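PHB depolymerase (Penicillium funiculosum, PDB 2D81) hydrolyses the ester bonds of the biopolyester polyhydroxybutyrate, as a fungal depolymerase with a circularly permuted alpha/beta hydrolase fold. Local coordinates at residues A133-N142 with Y156-A165. Sequence-based numbering, arbitrary orientation.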
loop_
_atom_site.group_PDB
_atom_site.type_symbol
_atom_site.label_atom_id
_atom_site.label_comp_id
_atom_site.label_asym_id
_atom_site.label_seq_id
_atom_site.Cartn_x
_atom_site.Cartn_y
_atom_site.Cartn_z
ATOM N N ALA A 133 1.985 15.664 12.577
ATOM C CA ALA A 133 2.407 14.277 12.410
ATOM C C ALA A 133 3.669 14.193 11.558
ATOM O O ALA A 133 3.807 14.908 10.562
ATOM C CB ALA A 133 1.285 13.463 11.768
ATOM N N VAL A 134 4.592 13.323 11.952
ATOM C CA VAL A 134 5.804 13.106 11.171
ATOM C C VAL A 134 5.641 11.884 10.273
ATOM O O VAL A 134 4.523 11.413 10.043
ATOM C CB VAL A 134 7.033 12.901 12.086
ATOM C CG1 VAL A 134 7.227 14.127 12.971
ATOM C CG2 VAL A 134 6.857 11.651 12.936
ATOM N N HIS A 135 6.757 11.369 9.765
ATOM C CA HIS A 135 6.730 10.161 8.959
ATOM C C HIS A 135 6.474 8.931 9.831
ATOM O O HIS A 135 7.390 8.389 10.450
ATOM C CB HIS A 135 8.053 9.995 8.219
ATOM C CG HIS A 135 7.978 9.024 7.085
ATOM N ND1 HIS A 135 7.285 9.292 5.923
ATOM C CD2 HIS A 135 8.475 7.773 6.947
ATOM C CE1 HIS A 135 7.358 8.246 5.120
ATOM N NE2 HIS A 135 8.074 7.311 5.718
ATOM N N THR A 136 5.220 8.495 9.868
ATOM C CA THR A 136 4.809 7.378 10.704
ATOM C C THR A 136 3.395 7.003 10.270
ATOM O O THR A 136 2.705 7.817 9.651
ATOM C CB THR A 136 4.808 7.792 12.196
ATOM O OG1 THR A 136 4.675 6.627 13.021
ATOM C CG2 THR A 136 3.653 8.745 12.484
ATOM N N PHE A 137 2.961 5.782 10.571
ATOM C CA PHE A 137 1.585 5.401 10.262
ATOM C C PHE A 137 0.653 5.978 11.323
ATOM O O PHE A 137 0.821 5.713 12.510
ATOM C CB PHE A 137 1.420 3.881 10.226
ATOM C CG PHE A 137 0.155 3.442 9.551
ATOM C CD1 PHE A 137 0.160 3.073 8.210
ATOM C CD2 PHE A 137 -1.055 3.466 10.235
ATOM C CE1 PHE A 137 -1.021 2.740 7.559
ATOM C CE2 PHE A 137 -2.247 3.133 9.589
ATOM C CZ PHE A 137 -2.226 2.770 8.245
ATOM N N PRO A 138 -0.352 6.765 10.906
ATOM C CA PRO A 138 -1.301 7.374 11.845
ATOM C C PRO A 138 -2.426 6.461 12.337
ATOM O O PRO A 138 -3.232 5.976 11.543
ATOM C CB PRO A 138 -1.838 8.559 11.055
ATOM C CG PRO A 138 -1.918 7.990 9.663
ATOM C CD PRO A 138 -0.601 7.230 9.526
ATOM N N THR A 139 -2.484 6.248 13.650
ATOM C CA THR A 139 -3.630 5.574 14.259
ATOM C C THR A 139 -4.189 6.450 15.376
ATOM O O THR A 139 -3.676 7.538 15.632
ATOM C CB THR A 139 -3.234 4.213 14.857
ATOM O OG1 THR A 139 -2.623 4.408 16.138
ATOM C CG2 THR A 139 -2.244 3.504 13.945
ATOM N N ASP A 140 -5.239 5.979 16.042
ATOM C CA ASP A 140 -5.788 6.724 17.169
ATOM C C ASP A 140 -5.776 5.897 18.447
ATOM O O ASP A 140 -6.572 6.125 19.354
ATOM C CB ASP A 140 -7.211 7.194 16.847
ATOM C CG ASP A 140 -8.202 6.049 16.748
ATOM O OD1 ASP A 140 -7.790 4.915 16.414
ATOM O OD2 ASP A 140 -9.403 6.293 16.993
ATOM N N PHE A 141 -4.861 4.938 18.516
ATOM C CA PHE A 141 -4.694 4.147 19.727
ATOM C C PHE A 141 -3.228 3.842 20.013
ATOM O O PHE A 141 -2.365 3.992 19.146
ATOM C CB PHE A 141 -5.513 2.853 19.629
ATOM C CG PHE A 141 -5.106 1.948 18.498
ATOM C CD1 PHE A 141 -4.261 0.866 18.726
ATOM C CD2 PHE A 141 -5.574 2.170 17.205
ATOM C CE1 PHE A 141 -3.892 0.012 17.684
ATOM C CE2 PHE A 141 -5.210 1.323 16.158
ATOM C CZ PHE A 141 -4.367 0.243 16.399
ATOM N N ASN A 142 -2.955 3.431 21.247
ATOM C CA ASN A 142 -1.592 3.212 21.708
ATOM C C ASN A 142 -1.154 1.773 21.452
ATOM O O ASN A 142 -1.063 0.962 22.377
ATOM C CB ASN A 142 -1.500 3.539 23.202
ATOM C CG ASN A 142 -1.692 5.015 23.485
ATOM O OD1 ASN A 142 -2.168 5.400 24.556
ATOM N ND2 ASN A 142 -1.310 5.854 22.530
ATOM N N TYR A 156 7.595 3.106 13.442
ATOM C CA TYR A 156 6.914 4.029 12.537
ATOM C C TYR A 156 5.407 3.773 12.494
ATOM O O TYR A 156 4.776 3.829 11.439
ATOM C CB TYR A 156 7.511 3.932 11.127
ATOM C CG TYR A 156 9.004 4.156 11.113
ATOM C CD1 TYR A 156 9.889 3.084 11.180
ATOM C CD2 TYR A 156 9.533 5.446 11.075
ATOM C CE1 TYR A 156 11.263 3.284 11.207
ATOM C CE2 TYR A 156 10.907 5.659 11.105
ATOM C CZ TYR A 156 11.765 4.572 11.170
ATOM O OH TYR A 156 13.126 4.766 11.201
ATOM N N ILE A 157 4.845 3.490 13.661
ATOM C CA ILE A 157 3.398 3.397 13.843
ATOM C C ILE A 157 3.088 4.148 15.135
ATOM O O ILE A 157 3.720 3.902 16.159
ATOM C CB ILE A 157 2.946 1.927 14.002
ATOM C CG1 ILE A 157 3.430 1.097 12.811
ATOM C CG2 ILE A 157 1.429 1.861 14.111
ATOM C CD1 ILE A 157 3.235 -0.399 13.000
ATOM N N SER A 158 2.123 5.061 15.089
ATOM C CA SER A 158 1.938 6.008 16.186
ATOM C C SER A 158 0.478 6.233 16.533
ATOM O O SER A 158 -0.415 6.003 15.714
ATOM C CB SER A 158 2.561 7.362 15.828
ATOM O OG SER A 158 3.939 7.243 15.526
ATOM N N ASN A 159 0.239 6.703 17.752
ATOM C CA ASN A 159 -1.044 7.308 18.077
ATOM C C ASN A 159 -0.977 8.773 17.663
ATOM O O ASN A 159 -0.465 9.613 18.402
ATOM C CB ASN A 159 -1.331 7.211 19.576
ATOM C CG ASN A 159 -2.742 7.653 19.926
ATOM O OD1 ASN A 159 -3.381 8.382 19.169
ATOM N ND2 ASN A 159 -3.230 7.220 21.088
ATOM N N CYS A 160 -1.475 9.067 16.467
ATOM C CA CYS A 160 -1.512 10.433 15.959
ATOM C C CYS A 160 -2.873 11.074 16.195
ATOM O O CYS A 160 -3.197 12.095 15.587
ATOM C CB CYS A 160 -1.216 10.449 14.458
ATOM S SG CYS A 160 0.465 9.922 13.994
ATOM N N ASN A 161 -3.667 10.469 17.074
ATOM C CA ASN A 161 -5.027 10.933 17.324
ATOM C C ASN A 161 -5.776 11.038 15.999
ATOM O O ASN A 161 -6.591 11.939 15.790
ATOM C CB ASN A 161 -5.004 12.292 18.034
ATOM C CG ASN A 161 -6.386 12.742 18.481
ATOM O OD1 ASN A 161 -7.139 11.972 19.079
ATOM N ND2 ASN A 161 -6.717 13.995 18.203
ATOM N N TYR A 162 -5.479 10.106 15.100
ATOM C CA TYR A 162 -6.150 10.035 13.809
ATOM C C TYR A 162 -6.162 8.595 13.321
ATOM O O TYR A 162 -5.112 7.978 13.142
ATOM C CB TYR A 162 -5.438 10.922 12.786
ATOM C CG TYR A 162 -6.038 10.861 11.398
ATOM C CD1 TYR A 162 -5.353 10.249 10.345
ATOM C CD2 TYR A 162 -7.285 11.426 11.133
ATOM C CE1 TYR A 162 -5.899 10.208 9.053
ATOM C CE2 TYR A 162 -7.839 11.388 9.849
ATOM C CZ TYR A 162 -7.142 10.782 8.817
ATOM O OH TYR A 162 -7.689 10.763 7.552
ATOM N N ASP A 163 -7.364 8.068 13.117
ATOM C CA ASP A 163 -7.549 6.700 12.657
ATOM C C ASP A 163 -7.341 6.640 11.146
ATOM O O ASP A 163 -8.295 6.733 10.376
ATOM C CB ASP A 163 -8.962 6.229 13.013
ATOM C CG ASP A 163 -9.213 4.777 12.640
ATOM O OD1 ASP A 163 -10.362 4.321 12.808
ATOM O OD2 ASP A 163 -8.274 4.090 12.185
ATOM N N GLY A 164 -6.085 6.491 10.732
ATOM C CA GLY A 164 -5.762 6.491 9.316
ATOM C C GLY A 164 -6.330 5.304 8.565
ATOM O O GLY A 164 -6.860 5.463 7.465
ATOM N N ALA A 165 -6.215 4.116 9.150
ATOM C CA ALA A 165 -6.723 2.909 8.507
ATOM C C ALA A 165 -8.217 3.051 8.258
ATOM O O ALA A 165 -8.708 2.752 7.168
ATOM C CB ALA A 165 -6.447 1.687 9.384
HETATM O O HOH W 1 -6.414 3.687 14.339
#
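Thr136 hands its hydroxyl proton to Ser158, OG1 to OG at 2.7 Å, and Ser158 OG also hydrogen-bonds to the carbonyl of Asn147 in the intervening loop. With OG1 of Thr136 anti to the backbone nitrogen (chi1 -168°), the methyl CG2 is turned over Cys160, lying 3.7 Å from its SG. A beta-branched threonine suits this place, offering one polar and one apolar branch. Cys160 is disulfide-bonded to Cys149, and its CB packs against CB of Pro138, whose ring lies alongside the Tyr162 side chain. Proline suits the spot, bringing ring carbons and no N-H. Pro138 CB meets that phenol at its edge, 4.0 Å from CD1, while the phenol OH hydrogen-bonds to Tyr94.

Strands 137-139 and 157-159 run parallel. Phe137 N donates to Tyr156 O, and Phe137 O receives Ser158 N. On the sheet face shared by Thr139 and Ile157, their CG2 methyls meet at 4.0 Å. Thr139 turns OG1 between its own N and carbonyl carbon (chi1 80°), which brings OG1 within 2.8 Å of Ser158 O, already bonded by Thr139 N. Thr139 O in turn accepts Cys160 N and Tyr162 N from opposite faces of its carbonyl plane. Asn159, with its short amide, closes an Asx turn, OD1 taking Asn161 N in its amide plane.

The carboxylates of Asp140 and Asp163 stack with planes only 6° apart; Arg179 bridges to both, probably offsetting their repulsion. Asp163 OD1 also meets Trp250 NE1, while OD2, a short acceptor suited to an N-cap, takes Gly166 N of helix 164-173. At the other end, His135 touches the bound trimer and hydrogen-bonds through ND1 to Asp101, consistent with the histidine-acid pair of an alpha/beta hydrolase active site, here followed by a two-stranded parallel sheet.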